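Local coordinates for 4-alpha-glucanotransferase (Streptococcus agalactiae, PDB 6M6T), which is an amylomaltase, also called disproportionating enzyme, of a family built on the TIM-barrel fold with eight parallel central strands, at residues K156-Q159 against E160-D163; D75-L79 against E80-S84. One frame throughout, in Å; residues are numbered along the deposited sequence.

Contact 1 (K156-Q159 against E160-D163)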
loop_
_atom_site.group_PDB
_atom_site.type_symbol
_atom_site.label_atom_id
_atom_site.label_comp_id
_atom_site.label_asym_id
_atom_site.label_seq_id
_atom_site.Cartn_x
_atom_site.Cartn_y
_atom_site.Cartn_z
ATOM N N LYS A 156 -16.530 13.336 10.255
ATOM C CA LYS A 156 -17.232 13.620 9.009
ATOM C C LYS A 156 -16.239 14.065 7.945
ATOM O O LYS A 156 -15.200 14.660 8.248
ATOM C CB LYS A 156 -18.305 14.693 9.215
ATOM C CG LYS A 156 -19.547 14.163 9.899
ATOM C CD LYS A 156 -20.800 14.927 9.536
ATOM C CE LYS A 156 -22.011 14.011 9.665
ATOM N NZ LYS A 156 -22.265 13.621 11.089
ATOM N N ALA A 157 -16.563 13.771 6.692
ATOM C CA ALA A 157 -15.659 14.120 5.607
ATOM C C ALA A 157 -15.407 15.623 5.563
ATOM O O ALA A 157 -16.222 16.435 6.015
ATOM C CB ALA A 157 -16.228 13.656 4.273
ATOM N N LEU A 158 -14.254 15.982 4.996
ATOM C CA LEU A 158 -13.867 17.384 4.848
ATOM C C LEU A 158 -14.905 18.193 4.080
ATOM O O LEU A 158 -15.112 19.374 4.368
ATOM C CB LEU A 158 -12.521 17.467 4.139
ATOM C CG LEU A 158 -12.190 18.803 3.495
ATOM C CD1 LEU A 158 -11.590 19.744 4.542
ATOM C CD2 LEU A 158 -11.261 18.619 2.275
ATOM N N GLN A 159 -15.559 17.585 3.092
ATOM C CA GLN A 159 -16.524 18.329 2.290
ATOM C C GLN A 159 -17.804 18.644 3.056
ATOM O O GLN A 159 -18.513 19.591 2.690
ATOM C CB GLN A 159 -16.863 17.552 1.018
ATOM C CG GLN A 159 -15.712 17.457 0.027
ATOM C CD GLN A 159 -14.682 16.400 0.407
ATOM O OE1 GLN A 159 -14.975 15.476 1.172
ATOM N NE2 GLN A 159 -13.465 16.534 -0.130
ATOM N N GLU A 160 -18.116 17.878 4.101
ATOM C CA GLU A 160 -19.362 18.045 4.836
ATOM C C GLU A 160 -19.151 18.589 6.252
ATOM O O GLU A 160 -20.051 18.468 7.091
ATOM C CB GLU A 160 -20.141 16.723 4.869
ATOM C CG GLU A 160 -19.379 15.539 5.488
ATOM C CD GLU A 160 -20.201 14.231 5.579
ATOM O OE1 GLU A 160 -19.635 13.206 6.059
ATOM O OE2 GLU A 160 -21.396 14.228 5.179
ATOM N N TRP A 161 -17.992 19.193 6.538
ATOM C CA TRP A 161 -17.847 19.917 7.800
ATOM C C TRP A 161 -18.891 21.028 7.846
ATOM O O TRP A 161 -19.507 21.374 6.839
ATOM C CB TRP A 161 -16.440 20.512 7.972
ATOM C CG TRP A 161 -15.305 19.515 8.129
ATOM C CD1 TRP A 161 -15.406 18.152 8.254
ATOM C CD2 TRP A 161 -13.895 19.810 8.167
ATOM N NE1 TRP A 161 -14.147 17.585 8.365
ATOM C CE2 TRP A 161 -13.208 18.582 8.315
ATOM C CE3 TRP A 161 -13.149 20.991 8.096
ATOM C CZ2 TRP A 161 -11.818 18.507 8.387
ATOM C CZ3 TRP A 161 -11.759 20.910 8.164
ATOM C CH2 TRP A 161 -11.112 19.676 8.306
ATOM N N ASP A 162 -19.093 21.590 9.039
ATOM C CA ASP A 162 -20.159 22.568 9.246
ATOM C C ASP A 162 -19.709 24.013 9.090
ATOM O O ASP A 162 -20.529 24.871 8.748
ATOM C CB ASP A 162 -20.781 22.389 10.634
ATOM C CG ASP A 162 -21.431 21.031 10.801
ATOM O OD1 ASP A 162 -20.850 20.046 10.281
ATOM O OD2 ASP A 162 -22.511 20.948 11.441
ATOM N N ASP A 163 -18.436 24.297 9.318
ATOM C CA ASP A 163 -17.920 25.661 9.352
ATOM C C ASP A 163 -17.153 25.915 8.053
ATOM O O ASP A 163 -15.992 25.516 7.901
ATOM C CB ASP A 163 -17.064 25.839 10.601
ATOM C CG ASP A 163 -16.557 27.237 10.779
ATOM O OD1 ASP A 163 -16.913 28.125 9.977
ATOM O OD2 ASP A 163 -15.789 27.443 11.738
#

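Contact 2 (D75-L79 against E80-S84)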
loop_
_atom_site.group_PDB
_atom_site.type_symbol
_atom_site.label_atom_id
_atom_site.label_comp_id
_atom_site.label_asym_id
_atom_site.label_seq_id
_atom_site.Cartn_x
_atom_site.Cartn_y
_atom_site.Cartn_z
ATOM N N ASP A 75 3.235 -3.596 22.541
ATOM C CA ASP A 75 4.315 -4.222 23.306
ATOM C C ASP A 75 5.582 -3.380 23.254
ATOM O O ASP A 75 6.226 -3.138 24.283
ATOM C CB ASP A 75 4.584 -5.637 22.786
ATOM C CG ASP A 75 3.466 -6.620 23.128
ATOM O OD1 ASP A 75 2.926 -6.548 24.261
ATOM O OD2 ASP A 75 3.131 -7.463 22.261
ATOM N N LEU A 76 5.971 -2.944 22.056
ATOM C CA LEU A 76 7.114 -2.048 21.933
ATOM C C LEU A 76 6.925 -0.797 22.777
ATOM O O LEU A 76 7.901 -0.242 23.306
ATOM C CB LEU A 76 7.319 -1.684 20.467
ATOM C CG LEU A 76 8.245 -2.605 19.671
ATOM C CD1 LEU A 76 8.378 -2.087 18.245
ATOM C CD2 LEU A 76 9.605 -2.708 20.344
ATOM N N LEU A 77 5.669 -0.359 22.921
ATOM C CA LEU A 77 5.322 0.826 23.696
ATOM C C LEU A 77 5.393 0.569 25.193
ATOM O O LEU A 77 5.737 1.478 25.963
ATOM C CB LEU A 77 3.914 1.301 23.329
ATOM C CG LEU A 77 3.728 2.276 22.182
ATOM C CD1 LEU A 77 2.391 2.963 22.371
ATOM C CD2 LEU A 77 4.879 3.269 22.127
ATOM N N THR A 78 5.044 -0.646 25.618
ATOM C CA THR A 78 5.189 -1.024 27.019
ATOM C C THR A 78 6.658 -1.061 27.407
ATOM O O THR A 78 7.058 -0.463 28.410
ATOM C CB THR A 78 4.522 -2.379 27.266
ATOM O OG1 THR A 78 3.097 -2.211 27.257
ATOM C CG2 THR A 78 4.970 -2.981 28.607
ATOM N N LEU A 79 7.487 -1.699 26.583
ATOM C CA LEU A 79 8.913 -1.807 26.878
ATOM C C LEU A 79 9.618 -0.448 26.933
ATOM O O LEU A 79 10.816 -0.383 27.227
ATOM C CB LEU A 79 9.601 -2.721 25.852
ATOM C CG LEU A 79 9.555 -4.235 26.121
ATOM C CD1 LEU A 79 8.138 -4.848 26.078
ATOM C CD2 LEU A 79 10.501 -4.970 25.165
ATOM N N GLU A 80 8.887 0.639 26.661
ATOM C CA GLU A 80 9.425 1.997 26.646
ATOM C C GLU A 80 9.116 2.783 27.914
ATOM O O GLU A 80 9.662 3.876 28.094
ATOM C CB GLU A 80 8.880 2.774 25.432
ATOM C CG GLU A 80 9.711 2.634 24.147
ATOM C CD GLU A 80 10.982 3.495 24.161
ATOM O OE1 GLU A 80 10.885 4.749 24.190
ATOM O OE2 GLU A 80 12.089 2.904 24.155
ATOM N N GLY A 81 8.257 2.258 28.785
ATOM C CA GLY A 81 7.872 2.955 29.991
ATOM C C GLY A 81 6.695 3.879 29.828
ATOM O O GLY A 81 6.472 4.733 30.694
ATOM N N PHE A 82 5.932 3.727 28.744
ATOM C CA PHE A 82 4.848 4.620 28.345
ATOM C C PHE A 82 3.481 4.077 28.724
ATOM O O PHE A 82 2.673 4.790 29.317
ATOM C CB PHE A 82 4.908 4.852 26.834
ATOM C CG PHE A 82 6.087 5.667 26.395
ATOM C CD1 PHE A 82 6.778 6.456 27.309
ATOM C CD2 PHE A 82 6.499 5.655 25.061
ATOM C CE1 PHE A 82 7.856 7.217 26.908
ATOM C CE2 PHE A 82 7.579 6.416 24.645
ATOM C CZ PHE A 82 8.261 7.199 25.572
ATOM N N ILE A 83 3.201 2.826 28.376
ATOM C CA ILE A 83 2.071 2.105 28.946
ATOM C C ILE A 83 2.608 0.914 29.732
ATOM O O ILE A 83 3.820 0.657 29.750
ATOM C CB ILE A 83 1.072 1.652 27.859
ATOM C CG1 ILE A 83 1.791 1.239 26.570
ATOM C CG2 ILE A 83 0.075 2.746 27.559
ATOM C CD1 ILE A 83 0.905 0.484 25.590
ATOM N N SER A 84 1.710 0.202 30.404
ATOM C CA SER A 84 1.912 -1.145 30.912
ATOM C C SER A 84 0.969 -2.076 30.151
ATOM O O SER A 84 0.199 -1.637 29.294
ATOM C CB SER A 84 1.670 -1.209 32.425
ATOM O OG SER A 84 0.376 -1.711 32.720
#

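Contact 1 (K156-Q159 against E160-D163)
Glu160 reaches back over the turn to the backbone of Ala157, and the two residues are tied together twice. The amide of Glu160 bonds to Ala157 O (N to O 3.1 Å), closing the turn. In return, Ala157 N donates to the side-chain oxygen Glu160 OE1 at 3.2 Å, on the lone pair facing away from the other carboxylate oxygen. Glutamate suits the place because its chain is long enough to return a carboxylate oxygen to this amide; with CG between the backbone N and the carbonyl carbon (chi1 58°) and the rest extended, OE1 arrives there. Lys156 crosses this chain at about a right angle, its CB 3.7 Å from Glu160 OE1. Its ammonium lies farther off, Lys156 NZ being 5.7 Å from Glu160 OE1, so any attraction would act through space and not by contact.

Trp161 turns its indole back along the start of the same segment, against Leu158. Leu158 CA sits over its five-membered ring, 3.7 Å from the centroid, as a CH-pi contact, while Leu158 CD1 lies 3.8 Å from Trp161 CH2 at the six-membered end. An indole is wide enough to meet both and still offer an N-H at its rim, where NE1 makes a weak, bent bond (135°) to Lys156 O in the ring plane.

The whole turn lies between helices 140-152 and 164-167. Trp161 rests on Ile149 of the first helix and on Ile166 and Ile167 of the second. Helix 226-230 adds Trp229, edge-to-face with Trp161, and Val228 against Leu158.

Contact 2 (D75-L79 against E80-S84)
Glu80 follows the last helical turn and is still tied to it: its amide N makes a weak bond to Leu77 O (3.3 Å), and its CG packs 3.5 Å from Leu76 O before the bent chain carries the carboxylate outward.

Gly81 follows with a positive phi of 88°, where a side chain would be jammed against the preceding carbonyl, so glycine fits here. Gly81 N donates to Thr78 O at 3.0 Å, almost straight (175°), closing a type I turn within the Schellman motif that ends the helix.

Phe82 then turns back toward the helix. Leu77 CD2 approaches the edge of its ring, 4.1 Å from Phe82 CD2, with the two side chains at about a right angle; this is the apolar pairing across the glycine that commonly accompanies a Schellman motif.

Ile83 has CG1 between its backbone N and carbonyl carbon (chi1 36°), which sets CG1 against the helix, and the extended chain beyond it puts CD1 3.9 Å from Leu77 CB. Its carbonyl O receives a CA-H...O contact from Thr78 CA at 3.5 Å. Side chain and backbone of Ile83 thus both lie along the last helical turn; an apolar isoleucine suits a buried position beside Leu77.

Ser84 draws away, its carbonyl passing near Thr78 OG1, a hydroxyl bonded to Tyr88 OH.

Ile83 and Leu77 share Ala116 of helix 105-122, Ile83 also touching Val112, while Phe194 and Gln198 of helix 182-208 cover Leu77.

Contacts 1 and 2 are separate turns, one after the other along the chain, with centres about 36 Å apart and nearest atoms about 25 Å apart. Both are peripheral, their centres about 26 and 27 Å from the centre of the chain. Contact 1 is a turn between two helices, whereas contact 2 is a helix end running into a loop. The side chain of Ala157 in contact 1 lies about 10 Å from a bound AC1, too far to touch it. No residue of either contact is among those lining the two glycan pockets.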